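Local coordinates for protein Apc35852 (Geobacillus stearothermophilus, PDB 1U9C) that is of unknown function but belongs to the DJ-1/PfpI family and may act as a chaperone or as a cysteine protease-like enzyme, at residues K6-V11 / L36-K41; L26-F31 / P67-A72; A32-V37 / S211-V216; F90-L95 / A218-R223; Q117-E120 / I124-A127. All blocks are in the same frame, centred on the assembly; numbering follows the deposited sequence.

Interaction 1: residues K6-V11 / L36-K41; sequences KRVLMV and LVFQEK
A thioether sulfur at the rim of a phenyl ring distinguishes this contact: Met-10 SD lies 5.4 Å from the centroid of the Phe-38 ring and 86° off its normal. That is a Met-aromatic contact of the in-plane kind, with SD closest to Phe-38 CD2 at 4.2 Å. The sulfur arrives on an extended start to the chain, and the bend at its last torsion (chi3 76°) turns CE out of line, toward Pro-34 and Phe-31 farther back along the same helix. Val-8, two residues before Met-10 on strand 7-12 and on the same side of it, supplies the second partner. Its CG1, anti to the backbone N (chi1 -179°), reaches Phe-38 CE2 at 3.9 Å and Phe-38 CD2 at 4.0 Å, while CG2 sits over one ring face; the two side chains meet at about a right angle. The ring is thus touched at its face by one neighbour and at its edge by the other.

Around this trio, Val-45 of the adjacent strand 44-49 and Val-216 of helix 209-221 also press on Phe-38. No hydrogen bond joins helix 28-40 to the strand here. Adhesion therefore rests on dispersion and exclusion of water, and the sulfur probably adds a weak electrostatic term by facing the slightly positive C-H rim of the ring rather than its electron-rich face.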
# COMPACT_ATOMS: atom_id res chain seq x y z
N LYS A 6 10.35 -16.64 -2.99
CA LYS A 6 9.56 -15.54 -3.54
C LYS A 6 10.13 -14.21 -3.07
O LYS A 6 10.72 -14.09 -1.98
CB LYS A 6 8.12 -15.72 -3.06
CG LYS A 6 7.41 -16.98 -3.56
CD LYS A 6 7.15 -16.93 -5.06
CE LYS A 6 6.42 -18.18 -5.59
NZ LYS A 6 6.39 -18.24 -7.04
N ARG A 7 9.90 -13.21 -3.88
CA ARG A 7 10.43 -11.87 -3.68
C ARG A 7 9.27 -10.89 -3.65
O ARG A 7 8.39 -10.89 -4.50
CB ARG A 7 11.39 -11.46 -4.78
CG ARG A 7 12.62 -12.35 -5.01
CD ARG A 7 13.63 -11.78 -5.98
NE ARG A 7 14.25 -10.54 -5.48
CZ ARG A 7 14.51 -9.42 -6.18
NH1 ARG A 7 14.18 -9.26 -7.46
NH2 ARG A 7 15.11 -8.41 -5.55
N VAL A 8 9.28 -10.03 -2.65
CA VAL A 8 8.24 -9.03 -2.42
C VAL A 8 8.86 -7.64 -2.45
O VAL A 8 9.84 -7.38 -1.76
CB VAL A 8 7.47 -9.23 -1.09
CG1 VAL A 8 6.42 -8.20 -0.90
CG2 VAL A 8 6.87 -10.62 -1.04
N LEU A 9 8.26 -6.75 -3.23
CA LEU A 9 8.65 -5.34 -3.28
C LEU A 9 7.68 -4.56 -2.39
O LEU A 9 6.47 -4.60 -2.62
CB LEU A 9 8.56 -4.81 -4.71
CG LEU A 9 8.82 -3.32 -4.89
CD1 LEU A 9 10.24 -2.96 -4.53
CD2 LEU A 9 8.47 -2.92 -6.31
N MET A 10 8.18 -3.85 -1.39
CA MET A 10 7.33 -2.97 -0.57
C MET A 10 7.62 -1.52 -0.88
O MET A 10 8.82 -1.20 -0.99
CB MET A 10 7.55 -3.24 0.91
CG MET A 10 7.21 -4.70 1.28
SD MET A 10 7.25 -5.04 3.07
CE MET A 10 5.73 -4.27 3.59
N VAL A 11 6.60 -0.70 -1.10
CA VAL A 11 6.83 0.70 -1.46
C VAL A 11 6.05 1.57 -0.52
O VAL A 11 4.84 1.43 -0.36
CB VAL A 11 6.42 0.97 -2.92
CG1 VAL A 11 6.83 2.40 -3.30
CG2 VAL A 11 7.04 0.00 -3.90
N LEU A 36 7.19 -8.16 8.69
CA LEU A 36 7.52 -9.27 9.59
C LEU A 36 6.89 -10.56 9.06
O LEU A 36 7.55 -11.63 9.09
CB LEU A 36 7.01 -8.97 11.02
CG LEU A 36 7.16 -10.03 12.12
CD1 LEU A 36 8.64 -10.27 12.34
CD2 LEU A 36 6.47 -9.68 13.42
N VAL A 37 5.62 -10.56 8.63
CA VAL A 37 4.99 -11.73 8.03
C VAL A 37 5.82 -12.27 6.88
O VAL A 37 6.12 -13.49 6.79
CB VAL A 37 3.52 -11.42 7.56
CG1 VAL A 37 2.94 -12.53 6.63
CG2 VAL A 37 2.58 -11.18 8.75
N PHE A 38 6.23 -11.38 5.96
CA PHE A 38 7.00 -11.82 4.80
C PHE A 38 8.39 -12.35 5.18
O PHE A 38 8.85 -13.36 4.65
CB PHE A 38 7.09 -10.69 3.77
CG PHE A 38 5.76 -10.21 3.25
CD1 PHE A 38 4.67 -11.04 3.08
CD2 PHE A 38 5.60 -8.87 2.92
CE1 PHE A 38 3.48 -10.58 2.61
CE2 PHE A 38 4.40 -8.42 2.45
CZ PHE A 38 3.34 -9.28 2.30
N GLN A 39 9.06 -11.66 6.09
CA GLN A 39 10.35 -12.16 6.59
C GLN A 39 10.18 -13.54 7.23
O GLN A 39 11.04 -14.43 6.97
CB GLN A 39 10.95 -11.15 7.58
CG GLN A 39 11.43 -9.91 6.94
CD GLN A 39 12.59 -10.15 6.04
OE1 GLN A 39 12.58 -9.83 4.86
NE2 GLN A 39 13.59 -10.82 6.58
N GLU A 40 9.12 -13.78 8.03
CA GLU A 40 8.86 -15.11 8.71
C GLU A 40 8.70 -16.20 7.69
O GLU A 40 9.01 -17.37 7.96
CB GLU A 40 7.58 -15.03 9.56
CG GLU A 40 7.70 -14.29 10.89
CD GLU A 40 6.36 -13.94 11.58
OE1 GLU A 40 5.24 -13.94 10.99
OE2 GLU A 40 6.40 -13.61 12.79
N LYS A 41 8.13 -15.91 6.55
CA LYS A 41 7.94 -16.89 5.53
C LYS A 41 9.20 -17.15 4.73
O LYS A 41 9.22 -18.05 3.87
CB LYS A 41 6.86 -16.44 4.52
CG LYS A 41 5.46 -16.55 4.98
CD LYS A 41 5.01 -18.01 5.26
CE LYS A 41 4.95 -18.91 4.05
NZ LYS A 41 4.41 -20.28 4.44

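Interaction 2: residues L26-F31 / P67-A72; sequences LWLEEF and PSWAEA
In this alpha/beta sandwich of the DJ-1/PfpI family, the first turn of helix 28-40 is overlaid by the start of helix 70-75, and Trp-69, Ala-72 and Phe-31 account for most of the buried surface. Trp-69 occupies the N-cap position before helix 70-75, and with CG beside its own backbone N (chi1 -57°) the indole is directed back to the other segment. Its six-membered ring straddles two residues: CE3 meets Leu-28 CD2 at 3.9 Å, while CH2 meets Glu-29 CB at 3.7 Å. Both partners approach the ring obliquely, and Glu-29 offers its aliphatic carbons, not its carboxylate. Ala-32 and Val-33, a turn later in helix 28-40, extend the surface on which the indole rests. An alanine in place of Trp-69 would remove the whole indole and is likely to leave Leu-28 and the methylenes of Glu-29 with a gap between the helices.

Ala-72 lies one helical turn beyond Trp-69 and engages Phe-31, whose ring also leans on Met-10 and Val-12 of strand 7-12. Ala-72 CB lies 3.9 Å from Phe-31 CE2; the same ring carbon, Phe-31 CE2, presents the ring edge to Ala-72 O at 3.5 Å.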
# COMPACT_ATOMS: atom_id res chain seq x y z
N LEU A 26 4.26 7.64 6.56
CA LEU A 26 3.88 6.22 6.54
C LEU A 26 3.21 5.85 7.82
O LEU A 26 3.62 6.26 8.92
CB LEU A 26 5.16 5.40 6.41
CG LEU A 26 5.04 3.91 6.74
CD1 LEU A 26 4.17 3.14 5.80
CD2 LEU A 26 6.46 3.33 6.78
N TRP A 27 2.12 5.08 7.74
CA TRP A 27 1.51 4.52 8.92
C TRP A 27 2.30 3.26 9.30
O TRP A 27 2.19 2.24 8.63
CB TRP A 27 0.03 4.13 8.70
CG TRP A 27 -0.67 3.93 9.96
CD1 TRP A 27 -0.74 2.77 10.70
CD2 TRP A 27 -1.31 4.93 10.75
NE1 TRP A 27 -1.42 3.00 11.88
CE2 TRP A 27 -1.76 4.32 11.92
CE3 TRP A 27 -1.54 6.30 10.55
CZ2 TRP A 27 -2.43 5.03 12.90
CZ3 TRP A 27 -2.21 6.99 11.54
CH2 TRP A 27 -2.64 6.38 12.66
N LEU A 28 3.09 3.36 10.34
CA LEU A 28 4.10 2.36 10.66
C LEU A 28 3.62 0.92 10.62
O LEU A 28 4.23 0.07 9.95
CB LEU A 28 4.79 2.72 11.98
CG LEU A 28 5.84 1.70 12.40
CD1 LEU A 28 6.99 1.51 11.40
CD2 LEU A 28 6.37 2.16 13.76
N GLU A 29 2.51 0.61 11.27
CA GLU A 29 2.08 -0.77 11.37
C GLU A 29 1.85 -1.38 10.01
O GLU A 29 1.97 -2.60 9.83
CB GLU A 29 0.77 -0.86 12.23
CG GLU A 29 0.12 -2.24 12.28
CD GLU A 29 -1.14 -2.32 13.08
OE1 GLU A 29 -1.74 -1.29 13.45
OE2 GLU A 29 -1.54 -3.50 13.28
N GLU A 30 1.36 -0.59 9.08
CA GLU A 30 1.01 -1.08 7.75
C GLU A 30 2.20 -1.56 6.94
O GLU A 30 2.02 -2.31 5.99
CB GLU A 30 0.21 -0.03 7.00
CG GLU A 30 -1.17 0.21 7.63
CD GLU A 30 -1.91 1.35 7.09
OE1 GLU A 30 -1.54 1.93 6.11
OE2 GLU A 30 -2.94 1.67 7.78
N PHE A 31 3.37 -1.07 7.29
CA PHE A 31 4.65 -1.61 6.80
C PHE A 31 5.16 -2.73 7.71
O PHE A 31 5.52 -3.80 7.24
CB PHE A 31 5.71 -0.50 6.73
CG PHE A 31 7.05 -1.01 6.35
CD1 PHE A 31 7.35 -1.33 5.04
CD2 PHE A 31 8.02 -1.29 7.31
CE1 PHE A 31 8.59 -1.86 4.71
CE2 PHE A 31 9.24 -1.79 6.98
CZ PHE A 31 9.52 -2.09 5.69
N PRO A 67 7.58 -4.71 20.08
CA PRO A 67 8.97 -5.13 20.11
C PRO A 67 9.43 -5.94 18.92
O PRO A 67 10.55 -5.81 18.48
CB PRO A 67 9.05 -5.95 21.36
CG PRO A 67 7.95 -5.36 22.24
CD PRO A 67 6.87 -4.97 21.35
N SER A 68 8.52 -6.64 18.28
CA SER A 68 8.85 -7.43 17.11
C SER A 68 9.23 -6.57 15.92
O SER A 68 9.76 -7.10 14.94
CB SER A 68 7.69 -8.38 16.77
OG SER A 68 6.58 -7.62 16.34
N TRP A 69 8.87 -5.29 15.88
CA TRP A 69 9.10 -4.40 14.74
C TRP A 69 10.50 -3.78 14.60
O TRP A 69 10.75 -2.97 13.70
CB TRP A 69 8.09 -3.24 14.77
CG TRP A 69 6.68 -3.67 14.77
CD1 TRP A 69 6.18 -4.91 14.60
CD2 TRP A 69 5.57 -2.79 14.87
NE1 TRP A 69 4.79 -4.88 14.63
CE2 TRP A 69 4.42 -3.58 14.81
CE3 TRP A 69 5.44 -1.41 15.06
CZ2 TRP A 69 3.12 -3.01 14.93
CZ3 TRP A 69 4.13 -0.87 15.12
CH2 TRP A 69 3.05 -1.69 15.07
N ALA A 70 11.42 -4.19 15.45
CA ALA A 70 12.74 -3.57 15.49
C ALA A 70 13.41 -3.58 14.09
O ALA A 70 13.93 -2.57 13.63
CB ALA A 70 13.64 -4.28 16.45
N GLU A 71 13.43 -4.73 13.43
CA GLU A 71 14.08 -4.80 12.14
C GLU A 71 13.33 -4.01 11.06
O GLU A 71 13.91 -3.39 10.16
CB GLU A 71 14.24 -6.25 11.71
CG GLU A 71 15.28 -6.98 12.52
CD GLU A 71 15.06 -8.46 12.44
OE1 GLU A 71 14.20 -9.04 13.19
OE2 GLU A 71 15.75 -9.03 11.59
N ALA A 72 12.01 -4.01 11.09
CA ALA A 72 11.22 -3.19 10.17
C ALA A 72 11.51 -1.73 10.32
O ALA A 72 11.70 -1.02 9.33
CB ALA A 72 9.77 -3.47 10.42

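Interaction 3: residues A32-V37 / S211-V216; sequences AVPYLV and STAEKV
The methyl of Ala-213 is aimed at the flank of helix 28-40, where it meets Pro-34 at its backbone and ring together: Ala-213 CB is 3.8 Å from Pro-34 CA and 3.9 Å from Pro-34 CB. The first side-chain bond of Pro-34 runs alongside the partner helix, and ring atoms CB and CG lie beside the Ala-213 methyl, so a single methyl group fills the space between the two backbones. Their CA atoms, Pro-34 CA and Ala-213 CA, are accordingly only 5.2 Å apart. One turn on, Val-37 is directed toward the partner helix and straddles this position: its CB stands 4.1 Å from Ala-213 CB, and its two methyls look toward the next residue, Glu-214.

The Glu-214 chain is folded at its second torsion (chi2 -66°), which swings the carboxylate back across Val-37. Glu-214 OE2 then rests 3.7 Å from Val-37 CG1 and 3.8 Å from Val-37 CG2, on the solvent side of the interface. This is van der Waals contact between a carboxylate oxygen and methyls, with no hydrogen bond between the segments. Pro-34, lacking an N-H, also marks a kink in its helix.

The segment axes approach to 9.1 Å and run in roughly the same direction, crossing at -32°. Beneath them Pro-34 and Thr-212 both touch Phe-94 of strand 92-95, and Val-216 touches Ala-92, which places the two helices side by side on one face of the central sheet. Such a helical layer forms one of the outer layers of the three-layer alpha/beta sandwich characteristic of the DJ-1/PfpI family.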
# COMPACT_ATOMS: atom_id res chain seq x y z
N ALA A 32 5.22 -2.46 9.01
CA ALA A 32 5.95 -3.34 9.91
C ALA A 32 5.30 -4.72 10.03
O ALA A 32 5.98 -5.74 10.02
CB ALA A 32 6.10 -2.72 11.30
N VAL A 33 3.97 -4.80 10.16
CA VAL A 33 3.34 -6.10 10.35
C VAL A 33 3.50 -6.95 9.06
O VAL A 33 3.92 -8.10 9.13
CB VAL A 33 1.91 -5.91 10.80
CG1 VAL A 33 1.06 -7.13 10.50
CG2 VAL A 33 1.87 -5.52 12.29
N PRO A 34 3.19 -6.43 7.88
CA PRO A 34 3.47 -7.18 6.66
C PRO A 34 4.94 -7.56 6.48
O PRO A 34 5.22 -8.69 6.06
CB PRO A 34 2.91 -6.27 5.55
CG PRO A 34 1.81 -5.53 6.26
CD PRO A 34 2.42 -5.21 7.59
N TYR A 35 5.83 -6.63 6.74
CA TYR A 35 7.27 -6.91 6.59
C TYR A 35 7.63 -8.13 7.46
O TYR A 35 8.29 -9.06 6.95
CB TYR A 35 8.06 -5.67 7.05
CG TYR A 35 9.59 -5.82 6.96
CD1 TYR A 35 10.22 -5.59 5.80
CD2 TYR A 35 10.34 -6.16 8.06
CE1 TYR A 35 11.60 -5.70 5.70
CE2 TYR A 35 11.74 -6.25 7.95
CZ TYR A 35 12.31 -6.00 6.77
OH TYR A 35 13.71 -6.10 6.67
N LEU A 36 7.19 -8.16 8.69
CA LEU A 36 7.52 -9.27 9.59
C LEU A 36 6.89 -10.56 9.06
O LEU A 36 7.55 -11.63 9.09
CB LEU A 36 7.01 -8.97 11.02
CG LEU A 36 7.16 -10.03 12.12
CD1 LEU A 36 8.64 -10.27 12.34
CD2 LEU A 36 6.47 -9.68 13.42
N VAL A 37 5.62 -10.56 8.63
CA VAL A 37 4.99 -11.73 8.03
C VAL A 37 5.82 -12.27 6.88
O VAL A 37 6.12 -13.49 6.79
CB VAL A 37 3.52 -11.42 7.56
CG1 VAL A 37 2.94 -12.53 6.63
CG2 VAL A 37 2.58 -11.18 8.75
N SER A 211 -4.10 -9.29 7.88
CA SER A 211 -4.92 -10.12 7.02
C SER A 211 -4.60 -9.88 5.57
O SER A 211 -4.60 -10.80 4.77
CB SER A 211 -6.44 -9.95 7.26
OG SER A 211 -6.92 -8.66 6.95
N THR A 212 -4.24 -8.64 5.25
CA THR A 212 -3.84 -8.31 3.88
C THR A 212 -2.58 -9.07 3.56
O THR A 212 -2.47 -9.70 2.49
CB THR A 212 -3.64 -6.77 3.72
OG1 THR A 212 -4.87 -6.11 4.06
CG2 THR A 212 -3.41 -6.40 2.25
N ALA A 213 -1.60 -9.00 4.44
CA ALA A 213 -0.36 -9.73 4.24
C ALA A 213 -0.58 -11.23 4.12
O ALA A 213 0.06 -11.89 3.32
CB ALA A 213 0.64 -9.43 5.34
N GLU A 214 -1.50 -11.79 4.90
CA GLU A 214 -1.74 -13.22 4.85
C GLU A 214 -2.40 -13.64 3.55
O GLU A 214 -2.19 -14.77 3.04
CB GLU A 214 -2.54 -13.68 6.08
CG GLU A 214 -1.79 -13.49 7.40
CD GLU A 214 -0.54 -14.36 7.55
OE1 GLU A 214 -0.34 -15.28 6.72
OE2 GLU A 214 0.23 -14.15 8.52
N LYS A 215 -3.20 -12.77 2.96
CA LYS A 215 -3.70 -13.04 1.62
C LYS A 215 -2.60 -13.09 0.56
O LYS A 215 -2.66 -13.90 -0.36
CB LYS A 215 -4.81 -12.04 1.19
CG LYS A 215 -6.19 -12.28 1.86
CD LYS A 215 -7.21 -11.15 1.59
CE LYS A 215 -8.60 -11.50 2.10
NZ LYS A 215 -8.70 -11.54 3.60
N VAL A 216 -1.61 -12.20 0.70
CA VAL A 216 -0.44 -12.22 -0.19
C VAL A 216 0.28 -13.53 -0.05
O VAL A 216 0.62 -14.16 -1.03
CB VAL A 216 0.45 -11.00 0.04
CG1 VAL A 216 1.72 -11.09 -0.75
CG2 VAL A 216 -0.33 -9.72 -0.29

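Interaction 4: residues F90-L95 / A218-R223; sequences FDAIFL and AALEER
Leu-220 reaches down from helix 209-221 with one methyl against Asp-91: its CD2 lies 3.5 Å from Asp-91 CB, a tight apolar contact with the methylene of an acidic side chain. The other methyl, Leu-220 CD1, is more loosely placed, 4.5 Å from Ala-92 CB at the beginning of strand 92-95. With CG beside its backbone N (chi1 -71°) and the outer torsion extended, the leucine turns its fork toward these two residues, with CD2 the touching branch. Ile-124 of the neighbouring strand packs against it as well.

A polar bridge runs beside this apolar contact. One water donates to Asp-91 O at 2.8 Å and accepts from Arg-223 NH1 at 2.9 Å, tying the backbone before the strand to the end of the C-terminal helical region. The guanidinium is placed by several groups: Arg-223 NE makes a weak bond of 3.3 Å, bent to 125°, to Ala-219 O one turn back; NH1 also gives to Gly-122 O, and NH2 to Asn-199 OD1.

Asp-91 is also held through its carboxylate, where OD2 accepts from the backbone N of Arg-7, so the carboxylate serves strand 7-12 while its CB faces the leucine. The chemistry implies a divided contact: the leucine methyls probably shield Asp-91 CB and Ala-92 from water, whereas one bridging water carries the polar link, probably reinforced by the positive charge of the arginine.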
# COMPACT_ATOMS: atom_id res chain seq x y z
N PHE A 90 10.03 -9.39 -9.11
CA PHE A 90 9.27 -9.58 -7.88
C PHE A 90 7.97 -10.30 -8.15
O PHE A 90 7.31 -10.03 -9.12
CB PHE A 90 8.95 -8.23 -7.26
CG PHE A 90 10.16 -7.51 -6.81
CD1 PHE A 90 10.78 -7.82 -5.62
CD2 PHE A 90 10.73 -6.52 -7.62
CE1 PHE A 90 11.95 -7.21 -5.25
CE2 PHE A 90 11.89 -5.88 -7.25
CZ PHE A 90 12.49 -6.22 -6.05
N ASP A 91 7.57 -11.16 -7.22
CA ASP A 91 6.33 -11.92 -7.29
C ASP A 91 5.14 -11.14 -6.81
O ASP A 91 4.02 -11.42 -7.17
CB ASP A 91 6.51 -13.18 -6.49
CG ASP A 91 7.68 -13.95 -6.96
OD1 ASP A 91 7.53 -14.69 -7.98
OD2 ASP A 91 8.81 -13.94 -6.42
N ALA A 92 5.37 -10.14 -5.95
CA ALA A 92 4.30 -9.33 -5.36
C ALA A 92 4.81 -7.91 -5.08
O ALA A 92 6.02 -7.75 -4.75
CB ALA A 92 3.73 -9.92 -4.06
N ILE A 93 3.91 -6.94 -5.11
CA ILE A 93 4.20 -5.57 -4.61
C ILE A 93 3.17 -5.33 -3.54
O ILE A 93 1.98 -5.70 -3.64
CB ILE A 93 4.13 -4.54 -5.77
CG1 ILE A 93 4.54 -3.16 -5.24
CG2 ILE A 93 2.79 -4.47 -6.44
CD1 ILE A 93 4.66 -2.14 -6.41
N PHE A 94 3.64 -4.64 -2.47
CA PHE A 94 2.82 -4.30 -1.32
C PHE A 94 2.95 -2.81 -1.00
O PHE A 94 4.05 -2.35 -0.79
CB PHE A 94 3.28 -5.16 -0.12
CG PHE A 94 2.30 -5.18 1.02
CD1 PHE A 94 1.43 -6.24 1.19
CD2 PHE A 94 2.18 -4.10 1.90
CE1 PHE A 94 0.51 -6.23 2.22
CE2 PHE A 94 1.25 -4.11 2.92
CZ PHE A 94 0.42 -5.20 3.05
N LEU A 95 1.82 -2.13 -0.94
CA LEU A 95 1.75 -0.68 -0.66
C LEU A 95 1.11 -0.39 0.66
O LEU A 95 -0.12 -0.37 0.77
CB LEU A 95 0.94 0.02 -1.78
CG LEU A 95 1.44 -0.17 -3.20
CD1 LEU A 95 0.55 0.62 -4.18
CD2 LEU A 95 2.81 0.09 -3.39
N ALA A 218 -0.88 -16.40 0.93
CA ALA A 218 -1.67 -17.48 0.34
C ALA A 218 -1.55 -17.49 -1.17
O ALA A 218 -1.33 -18.54 -1.77
CB ALA A 218 -3.16 -17.33 0.69
N ALA A 219 -1.67 -16.30 -1.80
CA ALA A 219 -1.50 -16.22 -3.24
C ALA A 219 -0.10 -16.66 -3.71
O ALA A 219 0.03 -17.34 -4.73
CB ALA A 219 -1.79 -14.83 -3.72
N LEU A 220 0.96 -16.32 -2.96
CA LEU A 220 2.30 -16.76 -3.32
C LEU A 220 2.48 -18.27 -3.12
O LEU A 220 3.13 -18.95 -3.93
CB LEU A 220 3.31 -15.95 -2.49
CG LEU A 220 3.44 -14.50 -2.89
CD1 LEU A 220 4.31 -13.79 -1.89
CD2 LEU A 220 4.06 -14.39 -4.26
N GLU A 221 1.87 -18.81 -2.08
CA GLU A 221 1.92 -20.26 -1.83
C GLU A 221 1.35 -21.06 -3.00
O GLU A 221 1.82 -22.13 -3.32
CB GLU A 221 1.14 -20.56 -0.52
CG GLU A 221 1.90 -20.23 0.76
CD GLU A 221 1.07 -20.38 2.03
OE1 GLU A 221 -0.19 -20.46 1.93
OE2 GLU A 221 1.67 -20.33 3.13
N GLU A 222 0.30 -20.53 -3.65
CA GLU A 222 -0.31 -21.14 -4.81
C GLU A 222 0.61 -21.27 -6.01
O GLU A 222 0.39 -22.07 -6.87
CB GLU A 222 -1.55 -20.34 -5.18
CG GLU A 222 -2.70 -20.48 -4.18
CD GLU A 222 -3.75 -19.38 -4.31
OE1 GLU A 222 -3.91 -18.74 -5.39
OE2 GLU A 222 -4.43 -19.11 -3.33
N ARG A 223 1.62 -20.40 -6.04
CA ARG A 223 2.50 -20.24 -7.20
C ARG A 223 3.87 -20.82 -6.94
O ARG A 223 4.81 -20.52 -7.63
CB ARG A 223 2.68 -18.75 -7.48
CG ARG A 223 1.43 -18.03 -7.69
CD ARG A 223 1.57 -16.55 -7.77
NE ARG A 223 0.21 -16.11 -7.83
CZ ARG A 223 -0.27 -15.18 -8.54
NH1 ARG A 223 0.49 -14.33 -9.17
NH2 ARG A 223 -1.59 -15.07 -8.60
O HOH W 1 3.24 -13.74 -8.60

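Interaction 5: residues Q117-E120 / I124-A127; sequences QFAE and IIAA
Only three residues separate the end of helix 109-120 from the start of strand 124-127, and this short return brings Phe-118 CA to 7.0 Å from Ile-125 CA. Ile-125 is the strand residue that reaches for the helix. Its CG1 lies beside the backbone N (chi1 -67°), and an extended second torsion of 175° carries CD1 outward to the helical backbone. CG1 contacts Phe-118 CB at 3.9 Å, and CD1 fits against Ala-119, 3.9 Å from Ala-119 N and 4.0 Å from Ala-119 CB. The ethyl arm thus lies across the junction of two successive helix residues, touching a side-chain stem, a backbone nitrogen and a methyl.

Phe-118 meets the strand in a second way. Its CD2 approaches Ile-124 O at 3.8 Å, obliquely to the ring, while that oxygen accepts the backbone N-H of Ile-93 in the sheet. The Phe-118 side chain also touches Ile-93 and Phe-90. Ile-124 turns its side chain away from the helix, to the face where Ala-219 and Leu-220 of helix 209-221 lie.

Strand 92-95, helix 109-120 and the parallel neighbouring strand 124-127 form a beta-alpha-beta crossover, and this contact closes it. No hydrogen bond spans the segments, so the helix end is held to the sheet by hydrocarbon contact, while the Ile-124 carbonyl beside Phe-118 CD2 keeps its polar partner within the sheet.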
# COMPACT_ATOMS: atom_id res chain seq x y z
N GLN A 117 3.23 -2.85 -14.95
CA GLN A 117 3.93 -4.08 -15.29
C GLN A 117 3.52 -5.24 -14.41
O GLN A 117 3.36 -6.40 -14.89
CB GLN A 117 5.43 -3.87 -15.23
CG GLN A 117 5.89 -2.93 -16.25
CD GLN A 117 5.73 -3.47 -17.67
OE1 GLN A 117 6.20 -4.56 -17.94
NE2 GLN A 117 5.04 -2.76 -18.51
N PHE A 118 3.40 -5.02 -13.10
CA PHE A 118 2.89 -6.07 -12.24
C PHE A 118 1.54 -6.60 -12.71
O PHE A 118 1.31 -7.81 -12.73
CB PHE A 118 2.79 -5.63 -10.76
CG PHE A 118 4.09 -5.79 -9.98
CD1 PHE A 118 5.12 -4.89 -10.18
CD2 PHE A 118 4.24 -6.73 -9.04
CE1 PHE A 118 6.30 -4.99 -9.41
CE2 PHE A 118 5.44 -6.85 -8.30
CZ PHE A 118 6.43 -5.94 -8.49
N ALA A 119 0.65 -5.69 -13.08
CA ALA A 119 -0.71 -6.05 -13.55
C ALA A 119 -0.61 -6.83 -14.88
O ALA A 119 -1.14 -7.96 -15.03
CB ALA A 119 -1.57 -4.81 -13.68
N GLU A 120 0.17 -6.28 -15.80
CA GLU A 120 0.36 -6.93 -17.10
C GLU A 120 0.90 -8.32 -16.95
O GLU A 120 0.64 -9.18 -17.81
CB GLU A 120 1.41 -6.17 -17.92
CG GLU A 120 0.96 -4.83 -18.45
CD GLU A 120 0.12 -4.95 -19.67
OE1 GLU A 120 -0.92 -4.23 -19.69
OE2 GLU A 120 0.54 -5.72 -20.61
N ILE A 124 1.10 -10.34 -8.03
CA ILE A 124 0.21 -9.95 -6.96
C ILE A 124 0.43 -8.45 -6.63
O ILE A 124 1.59 -7.98 -6.55
CB ILE A 124 0.50 -10.81 -5.75
CG1 ILE A 124 0.20 -12.28 -6.05
CG2 ILE A 124 -0.25 -10.26 -4.54
CD1 ILE A 124 1.03 -13.21 -5.32
N ILE A 125 -0.66 -7.70 -6.58
CA ILE A 125 -0.62 -6.31 -6.18
C ILE A 125 -1.47 -6.18 -4.93
O ILE A 125 -2.63 -6.60 -4.87
CB ILE A 125 -1.26 -5.42 -7.25
CG1 ILE A 125 -0.39 -5.45 -8.53
CG2 ILE A 125 -1.37 -3.97 -6.69
CD1 ILE A 125 -0.99 -4.68 -9.72
N ALA A 126 -0.84 -5.69 -3.83
CA ALA A 126 -1.54 -5.57 -2.55
C ALA A 126 -1.38 -4.16 -1.99
O ALA A 126 -0.32 -3.58 -2.17
CB ALA A 126 -1.00 -6.56 -1.58
N ALA A 127 -2.37 -3.68 -1.28
CA ALA A 127 -2.27 -2.33 -0.71
C ALA A 127 -3.20 -2.25 0.46
O ALA A 127 -4.33 -2.81 0.45
CB ALA A 127 -2.66 -1.31 -1.76

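Interactions 1, 3 and 4 gather on one face of the central sheet. Interaction 1 lies with its centre about 8 Å from that of interaction 3 and about 9 Å from that of interaction 4; Phe-38 CE1 is 3.8 Å from Val-216 CG1. Interaction 2 packs helix 70-75 and the residues before it against the start of helix 28-40, whereas interaction 5, its centre about 23 Å away, secures the opposite face. Strands 92-95 and 124-127 join interactions 4 and 5 through Ile-93 O and Ala-126 N, 2.8 Å apart. Strand 124-127 leads to Cys-129, oxidised to 3-sulfinoalanine, probably the family's nucleophile position; Glu-30, in interaction 2's helix, lies close to it.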